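Oxidoreductase (Listeria innocua, PDB 3E18) binds NAD through a Rossmann-fold domain and is probably a dehydrogenase of the GFO/IDH/MocA family whose substrate is not known. Local coordinates at residues 189-194 / 218-223; 181-186 / 329-334; 193-198 / 345-350; 144-149 / 239-244. All coordinates share one frame; numbering follows the deposited sequence.

Overall arrangement
All four contacts lie in the region built on the large mixed sheet, apart from the parallel sheet of the Rossmann fold. Contact 2 is the one nearest the cofactor: the side chain of D183 is about 10 Å from the bound NAD and about 8 Å from the side chains of K96 and N124. Its helices cover the sheet strands of contacts 1 and 3, whose centres lie about 12 and 14 Å from its own; L186 touches F218 and V193, and L334 touches V196. Contacts 1 and 3 share V193 and K194. Contact 4, about 13 Å from contact 1 between centres, meets it through T223 and H148. Contacts 3 and 4 both reach the second subunit.

Contact 1: residues 189-194 / 218-223; sequences VDSNVK and FENGIT
V189 turns CG1 anti to its backbone N (chi1 -178°), and F218 sends its ring out beside its own backbone N, with CG anti to the carbonyl carbon (chi1 -68°); together these torsions set the methyl squarely over the ring. V189 CG1 lies 3.8 Å from the centroid of the F218 ring and almost on its normal, a CH-pi contact over one face. The carbonyl O of S191 instead comes to the rim of the same ring, near its plane, 3.4 Å from F218 CD1. V193 CG2 approaches F218 CE1 obliquely, and I222 CD1 packs against V189 CG1 at 4.1 Å.

Polar bonds tie the loop to the turn that begins at F218. E219 N donates to N192 O at 2.9 Å, nearly in line with the carbonyl bond (C=O...N angle 174°), while N220 N reaches S191 OG at 3.2 Å. N220 OD1 in turn accepts from I222 N, closing an Asx turn. Further out, K194 and E219 form only a long salt bridge. L185 and L186 of helix 173-188 also pack on F218. V193 and F218 form an antiparallel non-hydrogen-bonded pair where strand 193-201 meets strand 211-218, which continues into strand 223-229 as a beta hairpin closed by a type I turn from F218 to G221 with a G1 bulge at G221, where the positive phi suits glycine.

Contact 2: residues 181-186 / 329-334; sequences LLDQLL and YQVLKL
L186 and L334 cross obliquely, bringing L186 CD1 to 3.8 Å from L334 CD2. That same L334 methyl is met by L182 CD2 at 3.9 Å, again at an oblique angle, so one branch of L334 touches two leucines a helical turn apart. The CG of L334 is anti to its backbone N (chi1 -180°), which carries the branched end out toward the facing helix.

V331 works differently, at the closest pairing of the two backbones. Its CG2 methyl touches the main chain of D183, lying 3.7 Å from D183 CA, and the side chains of V331 and D183 stand at about a right angle. L186 CD2 flanks the same valine methyl at 3.9 Å and also rests against the Q330 carbonyl O. V331 CG1 is turned toward L182 CB, a looser approach of 4.3 Å.

The axes of the two short helical segments pass 9.6 Å apart, with their directions 124° from each other, so the helices cross rather than run alongside. L182 and L186 also pack on I216 and F218 respectively, in strand 211-218, which seats helix 173-188 on the large sheet; L334 of helix 325-344 reaches the same sheet at V196. No hydrogen bond links the segments. The buried carboxylate of D183 is paired through OD1 with R126 in a salt bridge, which probably offsets the cost of burying the charge; cohesion between the helices therefore comes from apolar side chains.

Contact 3: residues 193-198 / 345-350; sequences VKSVSA and NRTVHS
V196 and V348 form a hydrogen-bonded pair of an antiparallel beta sheet, in which the C-terminal strand 348-349 adds an outermost strand beside strand 193-201. The tight part is here: V348 N gives its hydrogen to V196 O at 2.8 Å, and V196 N returns a bond of 3.0 Å to V348 O in the carbonyl plane. One pair along, S195 CA approaches V348 O at 3.2 Å in a CA-H...O contact. S350 N also bonds to K194 O, from above the carbonyl plane rather than within it. K194 and S195 both face T217 of the next strand, a classic beta bulge.

Side chains meet more loosely. S195 CB lies 3.8 Å from H349 CD2, its approach to the imidazole oblique, and the polar ends of both residues turn to the second subunit: S195 OG bonds N345 ND2 there, and H349 NE2 bonds N345 O. T347 OG1 likewise meets T347 OG1 of that subunit. V196, on the other face, packs on L334 and I338 of helix 325-344. Toward A198 and N345 the direct backbone bonds give way to water-mediated ones: one water takes a bond from A198 N at 3.0 Å and lies 2.6 Å from R346 O.

Contact 4: residues 144-149 / 239-244; sequences GEMFHL and WYVKGT
K242 O is gripped by two successive amides: F147 N donates to it at 3.0 Å in the carbonyl plane, and H148 N adds a weak bond at 3.3 Å. The carbonyl also lies over one face of the F147 ring, displaced toward the rim. With CG between its backbone N and carbonyl carbon (chi1 64°), F147 folds this ring back across the partner strand, where CE2 comes within 3.4 Å of G243 C and T244 N stands at the edge.

Because F147 and H148 both face K242, the antiparallel pairing of strands 146-154 and 239-243 carries a classic beta bulge within the large sheet. Beyond it K242 N bonds H148 O at 2.9 Å, and their side chains pass obliquely, H148 CD2 to K242 CD. The polar ends diverge: H148 ND1 binds T223 OG1, while K242 NZ reaches T231 OG1 of the second subunit.

On the opposite sheet face V241 fits between two neighbours, with M146 SD 3.9 Å from V241 CB and L149 CG 4.0 Å from V241 CG1. M146 continues onto M137 and F138 of helix 129-140. At the far end T244 OG1 accepts from E145 N at 3.1 Å, and T244 N bonds E145 O from above its carbonyl plane.

Contact 1: residues 189-194 / 218-223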
loop_
_atom_site.group_PDB
_atom_site.type_symbol
_atom_site.label_atom_id
_atom_site.label_comp_id
_atom_site.label_asym_id
_atom_site.label_seq_id
_atom_site.Cartn_x
_atom_site.Cartn_y
_atom_site.Cartn_z
ATOM N N VAL A 189 -6.940 -13.128 -12.312
ATOM C CA VAL A 189 -8.179 -13.098 -11.535
ATOM C C VAL A 189 -9.363 -13.271 -12.476
ATOM O O VAL A 189 -9.470 -12.561 -13.469
ATOM C CB VAL A 189 -8.280 -11.774 -10.731
ATOM C CG1 VAL A 189 -9.555 -11.742 -9.879
ATOM C CG2 VAL A 189 -7.042 -11.595 -9.842
ATOM N N ASP A 190 -10.236 -14.226 -12.180
ATOM C CA ASP A 190 -11.422 -14.466 -13.002
ATOM C C ASP A 190 -12.612 -13.788 -12.351
ATOM O O ASP A 190 -13.517 -14.443 -11.804
ATOM C CB ASP A 190 -11.659 -15.974 -13.207
ATOM C CG ASP A 190 -12.878 -16.278 -14.082
ATOM O OD1 ASP A 190 -13.163 -15.518 -15.039
ATOM O OD2 ASP A 190 -13.561 -17.284 -13.792
ATOM N N SER A 191 -12.595 -12.458 -12.413
ATOM C CA SER A 191 -13.607 -11.619 -11.787
ATOM C C SER A 191 -13.547 -10.222 -12.395
ATOM O O SER A 191 -12.484 -9.751 -12.810
ATOM C CB SER A 191 -13.381 -11.538 -10.273
ATOM O OG SER A 191 -14.504 -10.968 -9.626
ATOM N N ASN A 192 -14.703 -9.572 -12.451
ATOM C CA ASN A 192 -14.807 -8.215 -12.963
ATOM C C ASN A 192 -14.305 -7.223 -11.930
ATOM O O ASN A 192 -14.484 -7.436 -10.736
ATOM C CB ASN A 192 -16.265 -7.884 -13.287
ATOM C CG ASN A 192 -16.763 -8.570 -14.552
ATOM O OD1 ASN A 192 -15.979 -8.997 -15.403
ATOM N ND2 ASN A 192 -18.086 -8.658 -14.686
ATOM N N VAL A 193 -13.679 -6.143 -12.397
ATOM C CA VAL A 193 -13.274 -5.045 -11.521
ATOM C C VAL A 193 -14.521 -4.318 -11.016
ATOM O O VAL A 193 -15.387 -3.958 -11.807
ATOM C CB VAL A 193 -12.322 -4.063 -12.243
ATOM C CG1 VAL A 193 -12.038 -2.834 -11.388
ATOM C CG2 VAL A 193 -11.026 -4.760 -12.593
ATOM N N LYS A 194 -14.604 -4.148 -9.697
ATOM C CA LYS A 194 -15.674 -3.418 -9.037
ATOM C C LYS A 194 -15.299 -1.947 -8.844
ATOM O O LYS A 194 -16.111 -1.062 -9.110
ATOM C CB LYS A 194 -15.992 -4.057 -7.685
ATOM C CG LYS A 194 -17.314 -3.597 -7.079
ATOM C CD LYS A 194 -17.261 -3.548 -5.557
ATOM C CE LYS A 194 -17.757 -4.830 -4.921
ATOM N NZ LYS A 194 -19.240 -4.961 -5.024
ATOM N N PHE A 218 -12.182 -6.368 -6.801
ATOM C CA PHE A 218 -12.931 -7.199 -7.753
ATOM C C PHE A 218 -14.281 -7.531 -7.167
ATOM O O PHE A 218 -14.455 -7.405 -5.977
ATOM C CB PHE A 218 -12.164 -8.483 -8.059
ATOM C CG PHE A 218 -10.903 -8.234 -8.840
ATOM C CD1 PHE A 218 -10.943 -8.197 -10.229
ATOM C CD2 PHE A 218 -9.710 -7.990 -8.194
ATOM C CE1 PHE A 218 -9.814 -7.938 -10.978
ATOM C CE2 PHE A 218 -8.554 -7.731 -8.929
ATOM C CZ PHE A 218 -8.609 -7.704 -10.334
ATOM N N GLU A 219 -15.213 -7.981 -8.006
ATOM C CA GLU A 219 -16.568 -8.344 -7.549
ATOM C C GLU A 219 -16.569 -9.500 -6.544
ATOM O O GLU A 219 -17.468 -9.599 -5.702
ATOM C CB GLU A 219 -17.472 -8.678 -8.750
ATOM C CG GLU A 219 -17.668 -7.550 -9.771
ATOM C CD GLU A 219 -18.685 -6.481 -9.351
ATOM O OE1 GLU A 219 -19.392 -6.653 -8.330
ATOM O OE2 GLU A 219 -18.785 -5.458 -10.065
ATOM N N ASN A 220 -15.564 -10.375 -6.633
ATOM C CA ASN A 220 -15.415 -11.490 -5.692
ATOM C C ASN A 220 -14.659 -11.166 -4.385
ATOM O O ASN A 220 -14.362 -12.062 -3.598
ATOM C CB ASN A 220 -14.801 -12.713 -6.385
ATOM C CG ASN A 220 -13.327 -12.531 -6.724
ATOM O OD1 ASN A 220 -12.750 -11.456 -6.556
ATOM N ND2 ASN A 220 -12.713 -13.597 -7.210
ATOM N N GLY A 221 -14.331 -9.896 -4.173
ATOM C CA GLY A 221 -13.763 -9.471 -2.898
ATOM C C GLY A 221 -12.246 -9.388 -2.921
ATOM O O GLY A 221 -11.651 -8.886 -1.974
ATOM N N ILE A 222 -11.630 -9.892 -3.982
ATOM C CA ILE A 222 -10.158 -9.839 -4.119
ATOM C C ILE A 222 -9.699 -8.403 -4.264
ATOM O O ILE A 222 -10.345 -7.598 -4.945
ATOM C CB ILE A 222 -9.667 -10.721 -5.277
ATOM C CG1 ILE A 222 -9.852 -12.194 -4.912
ATOM C CG2 ILE A 222 -8.170 -10.432 -5.656
ATOM C CD1 ILE A 222 -9.460 -13.158 -6.013
ATOM N N THR A 223 -8.581 -8.064 -3.618
ATOM C CA THR A 223 -8.082 -6.715 -3.701
ATOM C C THR A 223 -6.644 -6.761 -4.234
ATOM O O THR A 223 -5.965 -7.787 -4.161
ATOM C CB THR A 223 -8.185 -5.926 -2.347
ATOM O OG1 THR A 223 -7.413 -6.585 -1.337
ATOM C CG2 THR A 223 -9.648 -5.792 -1.869
#

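Contact 2: residues 181-186 / 329-334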
loop_
_atom_site.group_PDB
_atom_site.type_symbol
_atom_site.label_atom_id
_atom_site.label_comp_id
_atom_site.label_asym_id
_atom_site.label_seq_id
_atom_site.Cartn_x
_atom_site.Cartn_y
_atom_site.Cartn_z
ATOM N N LEU A 181 1.486 -4.922 -15.813
ATOM C CA LEU A 181 1.122 -5.384 -14.470
ATOM C C LEU A 181 -0.371 -5.579 -14.350
ATOM O O LEU A 181 -0.834 -6.506 -13.684
ATOM C CB LEU A 181 1.604 -4.407 -13.410
ATOM C CG LEU A 181 3.107 -4.125 -13.412
ATOM C CD1 LEU A 181 3.417 -3.249 -12.237
ATOM C CD2 LEU A 181 3.864 -5.431 -13.296
ATOM N N LEU A 182 -1.129 -4.713 -15.010
ATOM C CA LEU A 182 -2.592 -4.794 -14.940
ATOM C C LEU A 182 -3.114 -5.962 -15.768
ATOM O O LEU A 182 -4.159 -6.577 -15.444
ATOM C CB LEU A 182 -3.213 -3.495 -15.443
ATOM C CG LEU A 182 -2.949 -2.234 -14.609
ATOM C CD1 LEU A 182 -3.339 -1.025 -15.405
ATOM C CD2 LEU A 182 -3.629 -2.246 -13.240
ATOM N N ASP A 183 -2.407 -6.230 -16.863
ATOM C CA ASP A 183 -2.729 -7.364 -17.734
ATOM C C ASP A 183 -2.470 -8.704 -17.036
ATOM O O ASP A 183 -3.332 -9.596 -17.073
ATOM C CB ASP A 183 -1.978 -7.275 -19.061
ATOM C CG ASP A 183 -2.237 -8.469 -19.938
ATOM O OD1 ASP A 183 -3.376 -8.615 -20.451
ATOM O OD2 ASP A 183 -1.307 -9.283 -20.061
ATOM N N GLN A 184 -1.308 -8.824 -16.387
ATOM C CA GLN A 184 -1.024 -9.949 -15.466
ATOM C C GLN A 184 -2.163 -10.166 -14.484
ATOM O O GLN A 184 -2.689 -11.272 -14.357
ATOM C CB GLN A 184 0.256 -9.686 -14.682
ATOM C CG GLN A 184 1.539 -10.031 -15.464
ATOM C CD GLN A 184 2.816 -9.680 -14.708
ATOM O OE1 GLN A 184 2.790 -9.069 -13.639
ATOM N NE2 GLN A 184 3.942 -10.084 -15.264
ATOM N N LEU A 185 -2.574 -9.096 -13.820
ATOM C CA LEU A 185 -3.599 -9.198 -12.770
ATOM C C LEU A 185 -4.950 -9.657 -13.294
ATOM O O LEU A 185 -5.635 -10.498 -12.675
ATOM C CB LEU A 185 -3.760 -7.833 -12.084
ATOM C CG LEU A 185 -4.842 -7.691 -11.007
ATOM C CD1 LEU A 185 -4.501 -8.488 -9.747
ATOM C CD2 LEU A 185 -5.040 -6.220 -10.689
ATOM N N LEU A 186 -5.355 -9.077 -14.416
ATOM C CA LEU A 186 -6.671 -9.380 -14.999
ATOM C C LEU A 186 -6.686 -10.751 -15.693
ATOM O O LEU A 186 -7.721 -11.437 -15.767
ATOM C CB LEU A 186 -7.091 -8.245 -15.941
ATOM C CG LEU A 186 -8.163 -7.273 -15.420
ATOM C CD1 LEU A 186 -7.883 -6.794 -14.004
ATOM C CD2 LEU A 186 -8.380 -6.091 -16.362
ATOM N N TYR A 329 -8.892 -5.430 -24.089
ATOM C CA TYR A 329 -9.944 -4.413 -23.973
ATOM C C TYR A 329 -10.250 -4.041 -22.516
ATOM O O TYR A 329 -10.297 -2.853 -22.175
ATOM C CB TYR A 329 -11.230 -4.886 -24.680
ATOM C CG TYR A 329 -12.412 -3.944 -24.534
ATOM C CD1 TYR A 329 -12.400 -2.686 -25.138
ATOM C CD2 TYR A 329 -13.541 -4.309 -23.787
ATOM C CE1 TYR A 329 -13.471 -1.806 -25.000
ATOM C CE2 TYR A 329 -14.633 -3.436 -23.652
ATOM C CZ TYR A 329 -14.583 -2.189 -24.260
ATOM O OH TYR A 329 -15.627 -1.308 -24.138
ATOM N N GLN A 330 -10.453 -5.053 -21.674
ATOM C CA GLN A 330 -10.738 -4.830 -20.248
ATOM C C GLN A 330 -9.579 -4.154 -19.532
ATOM O O GLN A 330 -9.793 -3.311 -18.663
ATOM C CB GLN A 330 -11.122 -6.120 -19.543
ATOM C CG GLN A 330 -12.410 -6.762 -20.058
ATOM C CD GLN A 330 -13.663 -5.909 -19.836
ATOM O OE1 GLN A 330 -13.756 -5.137 -18.878
ATOM N NE2 GLN A 330 -14.636 -6.059 -20.726
ATOM N N VAL A 331 -8.355 -4.500 -19.922
ATOM C CA VAL A 331 -7.175 -3.779 -19.419
ATOM C C VAL A 331 -7.232 -2.308 -19.818
ATOM O O VAL A 331 -7.033 -1.439 -18.979
ATOM C CB VAL A 331 -5.875 -4.438 -19.878
ATOM C CG1 VAL A 331 -4.655 -3.602 -19.464
ATOM C CG2 VAL A 331 -5.773 -5.838 -19.288
ATOM N N LEU A 332 -7.544 -2.017 -21.085
ATOM C CA LEU A 332 -7.571 -0.622 -21.538
ATOM C C LEU A 332 -8.662 0.186 -20.839
ATOM O O LEU A 332 -8.451 1.346 -20.519
ATOM C CB LEU A 332 -7.702 -0.516 -23.070
ATOM C CG LEU A 332 -6.553 -1.029 -23.949
ATOM C CD1 LEU A 332 -6.994 -1.008 -25.409
ATOM C CD2 LEU A 332 -5.280 -0.228 -23.797
ATOM N N LYS A 333 -9.799 -0.452 -20.573
ATOM C CA LYS A 333 -10.859 0.144 -19.775
ATOM C C LYS A 333 -10.396 0.403 -18.336
ATOM O O LYS A 333 -10.797 1.395 -17.725
ATOM C CB LYS A 333 -12.077 -0.775 -19.753
ATOM C CG LYS A 333 -13.018 -0.633 -20.934
ATOM C CD LYS A 333 -14.262 -1.495 -20.733
ATOM C CE LYS A 333 -15.350 -0.808 -19.900
ATOM N NZ LYS A 333 -15.977 0.361 -20.600
ATOM N N LEU A 334 -9.545 -0.481 -17.809
ATOM C CA LEU A 334 -8.988 -0.310 -16.462
ATOM C C LEU A 334 -8.013 0.864 -16.416
ATOM O O LEU A 334 -8.031 1.650 -15.471
ATOM C CB LEU A 334 -8.324 -1.610 -15.959
ATOM C CG LEU A 334 -7.679 -1.663 -14.561
ATOM C CD1 LEU A 334 -8.620 -1.143 -13.504
ATOM C CD2 LEU A 334 -7.268 -3.083 -14.204
#

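Contact 3: residues 193-198 / 345-350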
loop_
_atom_site.group_PDB
_atom_site.type_symbol
_atom_site.label_atom_id
_atom_site.label_comp_id
_atom_site.label_asym_id
_atom_site.label_seq_id
_atom_site.Cartn_x
_atom_site.Cartn_y
_atom_site.Cartn_z
ATOM N N VAL A 193 -13.679 -6.143 -12.397
ATOM C CA VAL A 193 -13.274 -5.045 -11.521
ATOM C C VAL A 193 -14.521 -4.318 -11.016
ATOM O O VAL A 193 -15.387 -3.958 -11.807
ATOM C CB VAL A 193 -12.322 -4.063 -12.243
ATOM C CG1 VAL A 193 -12.038 -2.834 -11.388
ATOM C CG2 VAL A 193 -11.026 -4.760 -12.593
ATOM N N LYS A 194 -14.604 -4.148 -9.697
ATOM C CA LYS A 194 -15.674 -3.418 -9.037
ATOM C C LYS A 194 -15.299 -1.947 -8.844
ATOM O O LYS A 194 -16.111 -1.062 -9.110
ATOM C CB LYS A 194 -15.992 -4.057 -7.685
ATOM C CG LYS A 194 -17.314 -3.597 -7.079
ATOM C CD LYS A 194 -17.261 -3.548 -5.557
ATOM C CE LYS A 194 -17.757 -4.830 -4.921
ATOM N NZ LYS A 194 -19.240 -4.961 -5.024
ATOM N N SER A 195 -14.075 -1.678 -8.384
ATOM C CA SER A 195 -13.671 -0.297 -8.131
ATOM C C SER A 195 -12.174 -0.076 -8.278
ATOM O O SER A 195 -11.389 -1.017 -8.172
ATOM C CB SER A 195 -14.128 0.136 -6.734
ATOM O OG SER A 195 -13.433 -0.569 -5.710
ATOM N N VAL A 196 -11.792 1.177 -8.524
ATOM C CA VAL A 196 -10.383 1.577 -8.718
ATOM C C VAL A 196 -10.179 2.954 -8.104
ATOM O O VAL A 196 -10.950 3.876 -8.389
ATOM C CB VAL A 196 -10.038 1.758 -10.229
ATOM C CG1 VAL A 196 -8.534 1.899 -10.435
ATOM C CG2 VAL A 196 -10.588 0.646 -11.065
ATOM N N SER A 197 -9.133 3.116 -7.294
ATOM C CA SER A 197 -8.693 4.444 -6.902
ATOM C C SER A 197 -7.239 4.475 -7.353
ATOM O O SER A 197 -6.624 3.432 -7.474
ATOM C CB SER A 197 -8.789 4.619 -5.388
ATOM O OG SER A 197 -7.921 3.750 -4.683
ATOM N N ALA A 198 -6.719 5.650 -7.627
ATOM C CA ALA A 198 -5.335 5.766 -8.125
ATOM C C ALA A 198 -4.796 7.127 -7.852
ATOM O O ALA A 198 -5.546 8.091 -7.689
ATOM C CB ALA A 198 -5.267 5.478 -9.646
ATOM N N ASN A 345 -9.605 12.603 -8.393
ATOM C CA ASN A 345 -9.351 12.197 -6.982
ATOM C C ASN A 345 -10.567 11.506 -6.364
ATOM O O ASN A 345 -11.042 11.865 -5.290
ATOM C CB ASN A 345 -8.888 13.398 -6.143
ATOM C CG ASN A 345 -8.273 13.002 -4.802
ATOM O OD1 ASN A 345 -7.888 11.847 -4.563
ATOM N ND2 ASN A 345 -8.178 13.976 -3.919
ATOM N N ARG A 346 -11.096 10.536 -7.095
ATOM C CA ARG A 346 -12.251 9.795 -6.662
ATOM C C ARG A 346 -12.005 8.313 -6.884
ATOM O O ARG A 346 -11.008 7.927 -7.500
ATOM C CB ARG A 346 -13.476 10.239 -7.448
ATOM C CG ARG A 346 -14.076 11.569 -6.981
ATOM C CD ARG A 346 -15.537 11.655 -7.403
ATOM N NE ARG A 346 -16.234 12.813 -6.842
ATOM C CZ ARG A 346 -16.888 12.816 -5.680
ATOM N NH1 ARG A 346 -16.924 11.726 -4.919
ATOM N NH2 ARG A 346 -17.508 13.917 -5.274
ATOM N N THR A 347 -12.897 7.496 -6.336
ATOM C CA THR A 347 -12.878 6.061 -6.553
ATOM C C THR A 347 -13.910 5.761 -7.633
ATOM O O THR A 347 -15.096 6.063 -7.483
ATOM C CB THR A 347 -13.202 5.266 -5.267
ATOM O OG1 THR A 347 -12.289 5.642 -4.235
ATOM C CG2 THR A 347 -13.065 3.758 -5.518
ATOM N N VAL A 348 -13.442 5.162 -8.715
ATOM C CA VAL A 348 -14.256 4.911 -9.897
ATOM C C VAL A 348 -14.899 3.541 -9.766
ATOM O O VAL A 348 -14.211 2.569 -9.523
ATOM C CB VAL A 348 -13.368 5.011 -11.162
ATOM C CG1 VAL A 348 -14.042 4.407 -12.394
ATOM C CG2 VAL A 348 -13.003 6.460 -11.415
ATOM N N HIS A 349 -16.220 3.470 -9.910
ATOM C CA HIS A 349 -16.940 2.201 -9.839
ATOM C C HIS A 349 -17.373 1.678 -11.214
ATOM O O HIS A 349 -17.794 2.458 -12.067
ATOM C CB HIS A 349 -18.134 2.338 -8.900
ATOM C CG HIS A 349 -17.756 2.832 -7.542
ATOM N ND1 HIS A 349 -17.792 4.167 -7.199
ATOM C CD2 HIS A 349 -17.292 2.176 -6.454
ATOM C CE1 HIS A 349 -17.384 4.308 -5.949
ATOM N NE2 HIS A 349 -17.080 3.115 -5.474
ATOM N N SER A 350 -17.288 0.352 -11.382
ATOM C CA SER A 350 -17.275 -0.352 -12.690
ATOM C C SER A 350 -16.005 -0.022 -13.485
ATOM O O SER A 350 -15.563 -0.799 -14.347
ATOM C CB SER A 350 -18.535 -0.087 -13.531
ATOM O OG SER A 350 -19.707 -0.279 -12.752
HETATM O O HOH W 1 -8.411 8.026 -7.038
HETATM O O HOH W 2 -6.584 10.370 -6.540
#

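Contact 4: residues 144-149 / 239-244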
loop_
_atom_site.group_PDB
_atom_site.type_symbol
_atom_site.label_atom_id
_atom_site.label_comp_id
_atom_site.label_asym_id
_atom_site.label_seq_id
_atom_site.Cartn_x
_atom_site.Cartn_y
_atom_site.Cartn_z
ATOM N N GLY A 144 -3.437 -21.046 0.547
ATOM C CA GLY A 144 -4.904 -21.068 0.620
ATOM C C GLY A 144 -5.486 -20.245 -0.518
ATOM O O GLY A 144 -4.892 -20.151 -1.600
ATOM N N GLU A 145 -6.641 -19.633 -0.267
ATOM C CA GLU A 145 -7.279 -18.717 -1.210
ATOM C C GLU A 145 -6.585 -17.367 -1.168
ATOM O O GLU A 145 -6.639 -16.669 -0.145
ATOM C CB GLU A 145 -8.762 -18.552 -0.860
ATOM C CG GLU A 145 -9.525 -19.863 -0.932
ATOM C CD GLU A 145 -11.026 -19.699 -0.762
ATOM O OE1 GLU A 145 -11.458 -18.820 0.020
ATOM O OE2 GLU A 145 -11.776 -20.466 -1.407
ATOM N N MET A 146 -5.918 -17.015 -2.268
ATOM C CA MET A 146 -5.196 -15.749 -2.381
ATOM C C MET A 146 -6.241 -14.655 -2.546
ATOM O O MET A 146 -7.020 -14.694 -3.500
ATOM C CB MET A 146 -4.244 -15.777 -3.586
ATOM C CG MET A 146 -3.170 -14.698 -3.593
ATOM S SD MET A 146 -2.030 -14.853 -4.977
ATOM C CE MET A 146 -1.150 -16.342 -4.531
ATOM N N PHE A 147 -6.280 -13.704 -1.612
ATOM C CA PHE A 147 -7.326 -12.665 -1.623
ATOM C C PHE A 147 -6.776 -11.250 -1.773
ATOM O O PHE A 147 -7.531 -10.303 -1.943
ATOM C CB PHE A 147 -8.267 -12.781 -0.398
ATOM C CG PHE A 147 -7.588 -12.560 0.954
ATOM C CD1 PHE A 147 -7.329 -11.277 1.432
ATOM C CD2 PHE A 147 -7.248 -13.644 1.759
ATOM C CE1 PHE A 147 -6.709 -11.078 2.671
ATOM C CE2 PHE A 147 -6.647 -13.457 2.997
ATOM C CZ PHE A 147 -6.365 -12.174 3.451
ATOM N N HIS A 148 -5.456 -11.095 -1.727
ATOM C CA HIS A 148 -4.886 -9.778 -1.831
ATOM C C HIS A 148 -3.505 -9.886 -2.470
ATOM O O HIS A 148 -2.705 -10.689 -2.027
ATOM C CB HIS A 148 -4.794 -9.098 -0.455
ATOM C CG HIS A 148 -4.148 -7.746 -0.505
ATOM N ND1 HIS A 148 -4.792 -6.632 -0.998
ATOM C CD2 HIS A 148 -2.898 -7.343 -0.171
ATOM C CE1 HIS A 148 -3.973 -5.597 -0.954
ATOM N NE2 HIS A 148 -2.817 -6.000 -0.456
ATOM N N LEU A 149 -3.263 -9.112 -3.529
ATOM C CA LEU A 149 -1.974 -9.178 -4.264
ATOM C C LEU A 149 -1.343 -7.822 -4.407
ATOM O O LEU A 149 -2.003 -6.861 -4.761
ATOM C CB LEU A 149 -2.177 -9.758 -5.677
ATOM C CG LEU A 149 -2.732 -11.178 -5.835
ATOM C CD1 LEU A 149 -4.273 -11.219 -5.791
ATOM C CD2 LEU A 149 -2.225 -11.753 -7.142
ATOM N N TRP A 239 6.647 -8.865 -5.596
ATOM C CA TRP A 239 5.320 -9.452 -5.265
ATOM C C TRP A 239 5.166 -9.584 -3.756
ATOM O O TRP A 239 6.118 -9.929 -3.063
ATOM C CB TRP A 239 5.192 -10.834 -5.898
ATOM C CG TRP A 239 5.003 -10.816 -7.412
ATOM C CD1 TRP A 239 5.963 -11.015 -8.367
ATOM C CD2 TRP A 239 3.781 -10.604 -8.108
ATOM N NE1 TRP A 239 5.411 -10.932 -9.629
ATOM C CE2 TRP A 239 4.067 -10.687 -9.494
ATOM C CE3 TRP A 239 2.459 -10.365 -7.697
ATOM C CZ2 TRP A 239 3.082 -10.528 -10.472
ATOM C CZ3 TRP A 239 1.484 -10.197 -8.663
ATOM C CH2 TRP A 239 1.794 -10.277 -10.035
ATOM N N TYR A 240 3.975 -9.294 -3.242
ATOM C CA TYR A 240 3.665 -9.547 -1.850
ATOM C C TYR A 240 2.212 -9.971 -1.874
ATOM O O TYR A 240 1.344 -9.199 -2.271
ATOM C CB TYR A 240 3.868 -8.298 -0.983
ATOM C CG TYR A 240 3.490 -8.476 0.492
ATOM C CD1 TYR A 240 4.363 -9.098 1.399
ATOM C CD2 TYR A 240 2.260 -8.022 0.970
ATOM C CE1 TYR A 240 4.013 -9.256 2.750
ATOM C CE2 TYR A 240 1.903 -8.171 2.316
ATOM C CZ TYR A 240 2.776 -8.796 3.196
ATOM O OH TYR A 240 2.413 -8.930 4.521
ATOM N N VAL A 241 1.960 -11.215 -1.499
ATOM C CA VAL A 241 0.620 -11.791 -1.690
ATOM C C VAL A 241 0.093 -12.414 -0.410
ATOM O O VAL A 241 0.842 -12.988 0.348
ATOM C CB VAL A 241 0.590 -12.816 -2.878
ATOM C CG1 VAL A 241 0.820 -12.104 -4.237
ATOM C CG2 VAL A 241 1.630 -13.937 -2.694
ATOM N N LYS A 242 -1.217 -12.322 -0.185
ATOM C CA LYS A 242 -1.799 -12.772 1.060
ATOM C C LYS A 242 -2.944 -13.703 0.761
ATOM O O LYS A 242 -3.736 -13.434 -0.137
ATOM C CB LYS A 242 -2.349 -11.582 1.862
ATOM C CG LYS A 242 -1.288 -10.619 2.399
ATOM C CD LYS A 242 -1.936 -9.483 3.211
ATOM C CE LYS A 242 -2.345 -9.959 4.602
ATOM N NZ LYS A 242 -3.320 -8.995 5.195
ATOM N N GLY A 243 -3.026 -14.787 1.524
ATOM C CA GLY A 243 -4.087 -15.763 1.393
ATOM C C GLY A 243 -4.588 -16.194 2.746
ATOM O O GLY A 243 -4.002 -15.836 3.764
ATOM N N THR A 244 -5.680 -16.958 2.757
ATOM C CA THR A 244 -6.275 -17.480 3.993
ATOM C C THR A 244 -5.340 -18.410 4.798
ATOM O O THR A 244 -5.542 -18.623 5.989
ATOM C CB THR A 244 -7.586 -18.222 3.691
ATOM O OG1 THR A 244 -7.328 -19.257 2.734
ATOM C CG2 THR A 244 -8.615 -17.270 3.121
#